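Local coordinates for fibronectin type III domain-containing protein (Simiduia agarivorans, PDB 6P2K) that probably hydrolyses xyloglucan or related beta-glucans as a family 74 glycoside hydrolase, this piece being the beta-propeller catalytic part of a longer protein, at residues S759-P762 and L766-R769; T4-L9 and M755-T760. One frame throughout, in Å; residues are numbered along the deposited sequence.

How the contacts relate
From the N terminus, the chain lays down the short strand 7-8 within 4-9, and some 745 residues later strand 754-761 comes to lie two places away in the same sheet; contact 2 spans this very long loop. Contact 1 begins where contact 2 ends, the two sharing Ser759 and Thr760, and closes a tight hairpin with three residues between its segments. Strand 765-770 sits between the partners of contact 2: Arg768 O accepts from Gln7 N on one edge, while Arg769 O accepts from Leu757 N on the other. Together the contacts join both chain ends in one four-stranded propeller blade, ordered 7-8, 765-770, 754-761, 745-751.

Contact 1 (S759-P762 and L766-R769); sequences STTP and LWRR
Ser759 and Trp767 grip each other through two backbone hydrogen bonds, forming an antiparallel hydrogen-bonded pair near the turn of the hairpin made by strands 754-761 and 765-770. Ser759 N donates to Trp767 O over 2.9 Å, with an N-H...O angle of 174°. In return Trp767 N donates to Ser759 O over 3.0 Å, at 170°. The next pair, Thr760 with Leu766, is non-hydrogen-bonded and closer, its CA atoms 4.5 Å apart, and side chains do the work there. Leu766 turns CG away from its own nitrogen (chi1 169°), and this brings CD1 across to 3.5 Å from Ser759 O and 3.9 Å from Thr760 CG2. The two branches of Thr760 have separate partners: CG2 meets the leucine, while OG1 hydrogen-bonds to Ser745 and Thr744. Val406 of strand 403-409 packs against both Thr760 and Leu766, and Thr760 lies about 5 Å, side chain to side chain, from Asp405, which binds a zinc ion with Asp513. On the other face, shared by Ser759 and Trp767, the methyl Thr761 CG2 comes obliquely to the indole, 4.2 Å from Trp767 CD1. The polar ends next to this loose apolar touch are used on the turn itself: Thr761 OG1 bonds to Gly765 O and Ala764 N, and Trp767 NE1 to Ala764 O. Threonine, beta-branched and at ease in extended backbone, suits positions 760 and 761, where it offers a methyl to one neighbour and a hydroxyl to another. Straight main-chain bonds thus set the register, while the hydroxyls and the indole nitrogen tie the turn and the neighbouring strand to it, leaving methyl groups to fill the buried contact.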
ATOM      1  N   SER B 759      -2.412  -6.425 -40.295  1.00 18.50           N
ATOM      2  CA  SER B 759      -2.967  -5.345 -41.102  1.00 21.58           C
ATOM      3  C   SER B 759      -4.329  -4.926 -40.574  1.00 20.96           C
ATOM      4  O   SER B 759      -5.183  -5.776 -40.294  1.00 20.97           O
ATOM      5  CB  SER B 759      -3.061  -5.755 -42.582  1.00 21.74           C
ATOM      6  OG  SER B 759      -1.865  -6.366 -43.032  1.00 23.75           O
ATOM      7  N   THR B 760      -4.524  -3.617 -40.442  1.00 18.55           N
ATOM      8  CA  THR B 760      -5.817  -3.050 -40.105  1.00 17.33           C
ATOM      9  C   THR B 760      -6.495  -2.541 -41.368  1.00 20.14           C
ATOM     10  O   THR B 760      -5.834  -2.159 -42.338  1.00 17.81           O
ATOM     11  CB  THR B 760      -5.666  -1.916 -39.097  1.00 19.20           C
ATOM     12  OG1 THR B 760      -4.905  -0.852 -39.690  1.00 20.63           O
ATOM     13  CG2 THR B 760      -4.948  -2.411 -37.861  1.00 20.98           C
ATOM     14  N   THR B 761      -7.824  -2.556 -41.356  1.00 19.01           N
ATOM     15  CA  THR B 761      -8.613  -2.250 -42.537  1.00 17.23           C
ATOM     16  C   THR B 761      -9.601  -1.134 -42.236  1.00 19.92           C
ATOM     17  O   THR B 761     -10.055  -0.990 -41.095  1.00 18.72           O
ATOM     18  CB  THR B 761      -9.378  -3.491 -43.019  1.00 18.91           C
ATOM     19  OG1 THR B 761     -10.307  -3.892 -42.006  1.00 20.00           O
ATOM     20  CG2 THR B 761      -8.417  -4.641 -43.290  1.00 19.29           C
ATOM     21  N   PRO B 762      -9.955  -0.323 -43.244  1.00 18.65           N
ATOM     22  CA  PRO B 762     -10.940   0.751 -43.065  1.00 20.22           C
ATOM     23  C   PRO B 762     -12.383   0.255 -43.132  1.00 22.43           C
ATOM     24  O   PRO B 762     -13.191   0.742 -43.922  1.00 24.71           O
ATOM     25  CB  PRO B 762     -10.612   1.699 -44.221  1.00 20.69           C
ATOM     26  CG  PRO B 762     -10.171   0.776 -45.304  1.00 23.58           C
ATOM     27  CD  PRO B 762      -9.399  -0.324 -44.610  1.00 20.64           C
ATOM     28  N   LEU B 766      -9.183  -5.935 -37.749  1.00 18.85           N
ATOM     29  CA  LEU B 766      -7.792  -6.360 -37.749  1.00 16.16           C
ATOM     30  C   LEU B 766      -7.670  -7.805 -38.213  1.00 21.98           C
ATOM     31  O   LEU B 766      -8.445  -8.671 -37.795  1.00 25.30           O
ATOM     32  CB  LEU B 766      -7.192  -6.215 -36.350  1.00 16.80           C
ATOM     33  CG  LEU B 766      -5.829  -6.852 -36.087  1.00 17.34           C
ATOM     34  CD1 LEU B 766      -4.740  -6.147 -36.883  1.00 16.21           C
ATOM     35  CD2 LEU B 766      -5.525  -6.822 -34.596  1.00 18.61           C
ATOM     36  N   TRP B 767      -6.686  -8.055 -39.076  1.00 20.67           N
ATOM     37  CA  TRP B 767      -6.390  -9.385 -39.585  1.00 21.40           C
ATOM     38  C   TRP B 767      -4.884  -9.600 -39.556  1.00 24.64           C
ATOM     39  O   TRP B 767      -4.108  -8.646 -39.664  1.00 23.41           O
ATOM     40  CB  TRP B 767      -6.907  -9.571 -41.020  1.00 19.74           C
ATOM     41  CG  TRP B 767      -8.381  -9.383 -41.160  1.00 17.92           C
ATOM     42  CD1 TRP B 767      -9.066  -8.204 -41.124  1.00 15.47           C
ATOM     43  CD2 TRP B 767      -9.357 -10.409 -41.363  1.00 19.62           C
ATOM     44  NE1 TRP B 767     -10.409  -8.433 -41.288  1.00 16.60           N
ATOM     45  CE2 TRP B 767     -10.614  -9.779 -41.438  1.00 18.75           C
ATOM     46  CE3 TRP B 767      -9.289 -11.801 -41.488  1.00 19.68           C
ATOM     47  CZ2 TRP B 767     -11.795 -10.493 -41.634  1.00 23.94           C
ATOM     48  CZ3 TRP B 767     -10.460 -12.507 -41.681  1.00 24.16           C
ATOM     49  CH2 TRP B 767     -11.697 -11.852 -41.755  1.00 26.47           C
ATOM     50  N   ARG B 768      -4.474 -10.861 -39.427  1.00 22.18           N
ATOM     51  CA  ARG B 768      -3.062 -11.204 -39.462  1.00 21.74           C
ATOM     52  C   ARG B 768      -2.838 -12.433 -40.333  1.00 28.20           C
ATOM     53  O   ARG B 768      -3.711 -13.296 -40.473  1.00 28.17           O
ATOM     54  CB  ARG B 768      -2.493 -11.437 -38.055  1.00 16.54           C
ATOM     55  CG  ARG B 768      -2.691 -12.832 -37.509  1.00 22.01           C
ATOM     56  CD  ARG B 768      -1.895 -13.026 -36.231  1.00 22.77           C
ATOM     57  NE  ARG B 768      -1.958 -14.405 -35.768  1.00 24.75           N
ATOM     58  CZ  ARG B 768      -1.311 -14.869 -34.703  1.00 28.64           C
ATOM     59  NH1 ARG B 768      -0.548 -14.058 -33.982  1.00 26.60           N
ATOM     60  NH2 ARG B 768      -1.428 -16.145 -34.363  1.00 31.69           N
ATOM     61  N   ARG B 769      -1.646 -12.496 -40.919  1.00 27.74           N
ATOM     62  CA  ARG B 769      -1.271 -13.549 -41.849  1.00 27.43           C
ATOM     63  C   ARG B 769       0.146 -14.001 -41.542  1.00 27.76           C
ATOM     64  O   ARG B 769       1.020 -13.177 -41.258  1.00 25.33           O
ATOM     65  CB  ARG B 769      -1.363 -13.062 -43.304  1.00 28.29           C
ATOM     66  CG  ARG B 769      -1.124 -14.144 -44.346  1.00 33.53           C
ATOM     67  CD  ARG B 769      -0.949 -13.558 -45.735  1.00 32.29           C
ATOM     68  NE  ARG B 769      -0.985 -14.587 -46.771  1.00 33.18           N
ATOM     69  CZ  ARG B 769       0.064 -15.319 -47.131  1.00 38.08           C
ATOM     70  NH1 ARG B 769       1.235 -15.136 -46.538  1.00 41.73           N
ATOM     71  NH2 ARG B 769      -0.056 -16.232 -48.083  1.00 41.87           N
TER

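Contact 2 (T4-L9 and M755-T760); sequences TVWQPL and MYLYST
In the propeller blade that joins the two ends of this chain, Trp6 and Leu9, flanking edge strand 7-8, reach past strand 765-770 to Leu757 and Tyr758 of strand 754-761. Contact between these next-but-one neighbours is made by side chains on both faces of the sheet. On one face, Trp6 holds out the far end of its indole: CH2 touches Leu757 CD2 at 3.8 Å, obliquely, while Ser759 OG stands at the ring edge near its plane, 4.0 Å from Trp6 CH2. With CG anti to the carbonyl carbon (chi1 -77°) the ring swings toward strand 754-761, and the NE1 hydrogen bond to Ile734 O helps hold its orientation. The indole is wedged between the side chains of Arg769, over one side of its plane, and Trp767, toward the other. Ser759 OG has its own hydrogen-bond partner, Ser746. On the opposite face Leu9 CD1 meets Tyr758 CE2 at 3.8 Å, the two side chains crossing at about a right angle, and Tyr758 OH is hydrogen-bonded to Arg768 NH1. The broad indole, and the leucine and tyrosine, are long enough to meet across the intervening strand. The closure thus combines main-chain bonding through strand 765-770 with buried hydrophobic contact above and below it.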
ATOM      1  N   THR B   4      -8.049 -21.804 -43.800  1.00 76.71           N
ATOM      2  CA  THR B   4      -7.988 -20.352 -43.740  1.00 63.63           C
ATOM      3  C   THR B   4      -6.540 -19.882 -43.717  1.00 54.94           C
ATOM      4  O   THR B   4      -5.656 -20.556 -43.178  1.00 55.46           O
ATOM      5  CB  THR B   4      -8.716 -19.816 -42.504  1.00 61.27           C
ATOM      6  OG1 THR B   4      -7.867 -19.952 -41.357  1.00 62.02           O
ATOM      7  CG2 THR B   4     -10.009 -20.580 -42.268  1.00 61.27           C
ATOM      8  N   VAL B   5      -6.305 -18.715 -44.313  1.00 46.04           N
ATOM      9  CA  VAL B   5      -4.988 -18.081 -44.333  1.00 41.29           C
ATOM     10  C   VAL B   5      -4.978 -16.813 -43.486  1.00 34.06           C
ATOM     11  O   VAL B   5      -4.214 -16.702 -42.526  1.00 31.89           O
ATOM     12  CB  VAL B   5      -4.529 -17.791 -45.778  1.00 40.25           C
ATOM     13  CG1 VAL B   5      -3.035 -17.509 -45.809  1.00 36.35           C
ATOM     14  CG2 VAL B   5      -4.878 -18.960 -46.686  1.00 38.80           C
ATOM     15  N   TRP B   6      -5.819 -15.841 -43.829  1.00 29.70           N
ATOM     16  CA  TRP B   6      -5.934 -14.623 -43.041  1.00 26.16           C
ATOM     17  C   TRP B   6      -6.758 -14.894 -41.788  1.00 27.65           C
ATOM     18  O   TRP B   6      -7.822 -15.518 -41.854  1.00 30.27           O
ATOM     19  CB  TRP B   6      -6.565 -13.509 -43.871  1.00 23.92           C
ATOM     20  CG  TRP B   6      -5.604 -12.892 -44.841  1.00 28.19           C
ATOM     21  CD1 TRP B   6      -5.409 -13.248 -46.142  1.00 28.16           C
ATOM     22  CD2 TRP B   6      -4.702 -11.813 -44.579  1.00 25.79           C
ATOM     23  NE1 TRP B   6      -4.440 -12.455 -46.709  1.00 33.70           N
ATOM     24  CE2 TRP B   6      -3.990 -11.565 -45.769  1.00 30.41           C
ATOM     25  CE3 TRP B   6      -4.426 -11.029 -43.454  1.00 23.80           C
ATOM     26  CZ2 TRP B   6      -3.025 -10.567 -45.866  1.00 33.95           C
ATOM     27  CZ3 TRP B   6      -3.464 -10.041 -43.552  1.00 23.50           C
ATOM     28  CH2 TRP B   6      -2.777  -9.818 -44.749  1.00 25.44           C
ATOM     29  N   GLN B   7      -6.264 -14.419 -40.649  1.00 25.01           N
ATOM     30  CA  GLN B   7      -6.829 -14.742 -39.347  1.00 24.99           C
ATOM     31  C   GLN B   7      -7.403 -13.483 -38.717  1.00 25.05           C
ATOM     32  O   GLN B   7      -6.645 -12.535 -38.446  1.00 22.11           O
ATOM     33  CB  GLN B   7      -5.754 -15.352 -38.447  1.00 29.82           C
ATOM     34  CG  GLN B   7      -6.240 -15.799 -37.081  1.00 41.05           C
ATOM     35  CD  GLN B   7      -5.223 -16.684 -36.377  1.00 51.57           C
ATOM     36  OE1 GLN B   7      -4.028 -16.640 -36.681  1.00 51.85           O
ATOM     37  NE2 GLN B   7      -5.693 -17.494 -35.435  1.00 54.98           N
ATOM     38  N   PRO B   8      -8.709 -13.418 -38.467  1.00 24.05           N
ATOM     39  CA  PRO B   8      -9.291 -12.219 -37.858  1.00 23.09           C
ATOM     40  C   PRO B   8      -9.030 -12.161 -36.361  1.00 25.06           C
ATOM     41  O   PRO B   8      -9.006 -13.179 -35.667  1.00 21.80           O
ATOM     42  CB  PRO B   8     -10.788 -12.371 -38.145  1.00 20.56           C
ATOM     43  CG  PRO B   8     -11.002 -13.846 -38.186  1.00 23.81           C
ATOM     44  CD  PRO B   8      -9.727 -14.444 -38.757  1.00 25.14           C
ATOM     45  N   LEU B   9      -8.840 -10.933 -35.868  1.00 24.86           N
ATOM     46  CA  LEU B   9      -8.580 -10.666 -34.449  1.00 27.04           C
ATOM     47  C   LEU B   9      -9.469  -9.491 -34.043  1.00 23.64           C
ATOM     48  O   LEU B   9      -9.028  -8.340 -34.051  1.00 22.60           O
ATOM     49  CB  LEU B   9      -7.088 -10.374 -34.207  1.00 24.06           C
ATOM     50  CG  LEU B   9      -6.079 -11.423 -34.689  1.00 22.73           C
ATOM     51  CD1 LEU B   9      -4.665 -10.858 -34.668  1.00 23.48           C
ATOM     52  CD2 LEU B   9      -6.163 -12.693 -33.851  1.00 22.92           C
ATOM     53  N   MET B 755       7.036 -15.103 -37.974  1.00 28.79           N
ATOM     54  CA  MET B 755       6.794 -13.776 -38.525  1.00 30.25           C
ATOM     55  C   MET B 755       5.359 -13.681 -39.028  1.00 30.19           C
ATOM     56  O   MET B 755       4.881 -14.563 -39.750  1.00 30.51           O
ATOM     57  CB  MET B 755       7.773 -13.463 -39.658  1.00 30.48           C
ATOM     58  CG  MET B 755       9.173 -13.053 -39.195  1.00 38.34           C
ATOM     59  SD  MET B 755       9.211 -11.747 -37.940  1.00 43.77           S
ATOM     60  CE  MET B 755       8.142 -10.501 -38.671  1.00 36.30           C
ATOM     61  N   TYR B 756       4.678 -12.610 -38.643  1.00 24.95           N
ATOM     62  CA  TYR B 756       3.307 -12.362 -39.051  1.00 24.33           C
ATOM     63  C   TYR B 756       3.197 -10.980 -39.671  1.00 24.28           C
ATOM     64  O   TYR B 756       3.990 -10.082 -39.374  1.00 25.43           O
ATOM     65  CB  TYR B 756       2.340 -12.454 -37.864  1.00 26.93           C
ATOM     66  CG  TYR B 756       2.081 -13.857 -37.368  1.00 27.42           C
ATOM     67  CD1 TYR B 756       1.079 -14.639 -37.932  1.00 28.21           C
ATOM     68  CD2 TYR B 756       2.824 -14.392 -36.329  1.00 26.86           C
ATOM     69  CE1 TYR B 756       0.831 -15.921 -37.477  1.00 30.75           C
ATOM     70  CE2 TYR B 756       2.585 -15.672 -35.869  1.00 32.43           C
ATOM     71  CZ  TYR B 756       1.588 -16.432 -36.445  1.00 33.35           C
ATOM     72  OH  TYR B 756       1.350 -17.706 -35.988  1.00 40.71           O
ATOM     73  N   LEU B 757       2.202 -10.819 -40.534  1.00 24.85           N
ATOM     74  CA  LEU B 757       1.791  -9.518 -41.040  1.00 20.43           C
ATOM     75  C   LEU B 757       0.473  -9.158 -40.369  1.00 22.02           C
ATOM     76  O   LEU B 757      -0.527  -9.859 -40.548  1.00 23.21           O
ATOM     77  CB  LEU B 757       1.640  -9.543 -42.562  1.00 18.67           C
ATOM     78  CG  LEU B 757       0.972  -8.343 -43.241  1.00 22.42           C
ATOM     79  CD1 LEU B 757       1.791  -7.076 -43.038  1.00 25.07           C
ATOM     80  CD2 LEU B 757       0.776  -8.616 -44.722  1.00 24.21           C
ATOM     81  N   TYR B 758       0.482  -8.092 -39.576  1.00 19.04           N
ATOM     82  CA  TYR B 758      -0.725  -7.554 -38.958  1.00 19.90           C
ATOM     83  C   TYR B 758      -1.184  -6.360 -39.782  1.00 23.09           C
ATOM     84  O   TYR B 758      -0.432  -5.390 -39.944  1.00 24.30           O
ATOM     85  CB  TYR B 758      -0.465  -7.123 -37.513  1.00 20.09           C
ATOM     86  CG  TYR B 758      -0.363  -8.239 -36.496  1.00 21.84           C
ATOM     87  CD1 TYR B 758       0.650  -9.190 -36.568  1.00 26.50           C
ATOM     88  CD2 TYR B 758      -1.261  -8.323 -35.440  1.00 21.55           C
ATOM     89  CE1 TYR B 758       0.751 -10.201 -35.624  1.00 25.43           C
ATOM     90  CE2 TYR B 758      -1.170  -9.333 -34.495  1.00 23.44           C
ATOM     91  CZ  TYR B 758      -0.162 -10.267 -34.592  1.00 25.57           C
ATOM     92  OH  TYR B 758      -0.057 -11.270 -33.654  1.00 28.43           O
ATOM     93  N   SER B 759      -2.412  -6.425 -40.295  1.00 18.50           N
ATOM     94  CA  SER B 759      -2.967  -5.345 -41.102  1.00 21.58           C
ATOM     95  C   SER B 759      -4.329  -4.926 -40.574  1.00 20.96           C
ATOM     96  O   SER B 759      -5.183  -5.776 -40.294  1.00 20.97           O
ATOM     97  CB  SER B 759      -3.061  -5.755 -42.582  1.00 21.74           C
ATOM     98  OG  SER B 759      -1.865  -6.366 -43.032  1.00 23.75           O
ATOM     99  N   THR B 760      -4.524  -3.617 -40.442  1.00 18.55           N
ATOM    100  CA  THR B 760      -5.817  -3.050 -40.105  1.00 17.33           C
ATOM    101  C   THR B 760      -6.495  -2.541 -41.368  1.00 20.14           C
ATOM    102  O   THR B 760      -5.834  -2.159 -42.338  1.00 17.81           O
ATOM    103  CB  THR B 760      -5.666  -1.916 -39.097  1.00 19.20           C
ATOM    104  OG1 THR B 760      -4.905  -0.852 -39.690  1.00 20.63           O
ATOM    105  CG2 THR B 760      -4.948  -2.411 -37.861  1.00 20.98           C
TER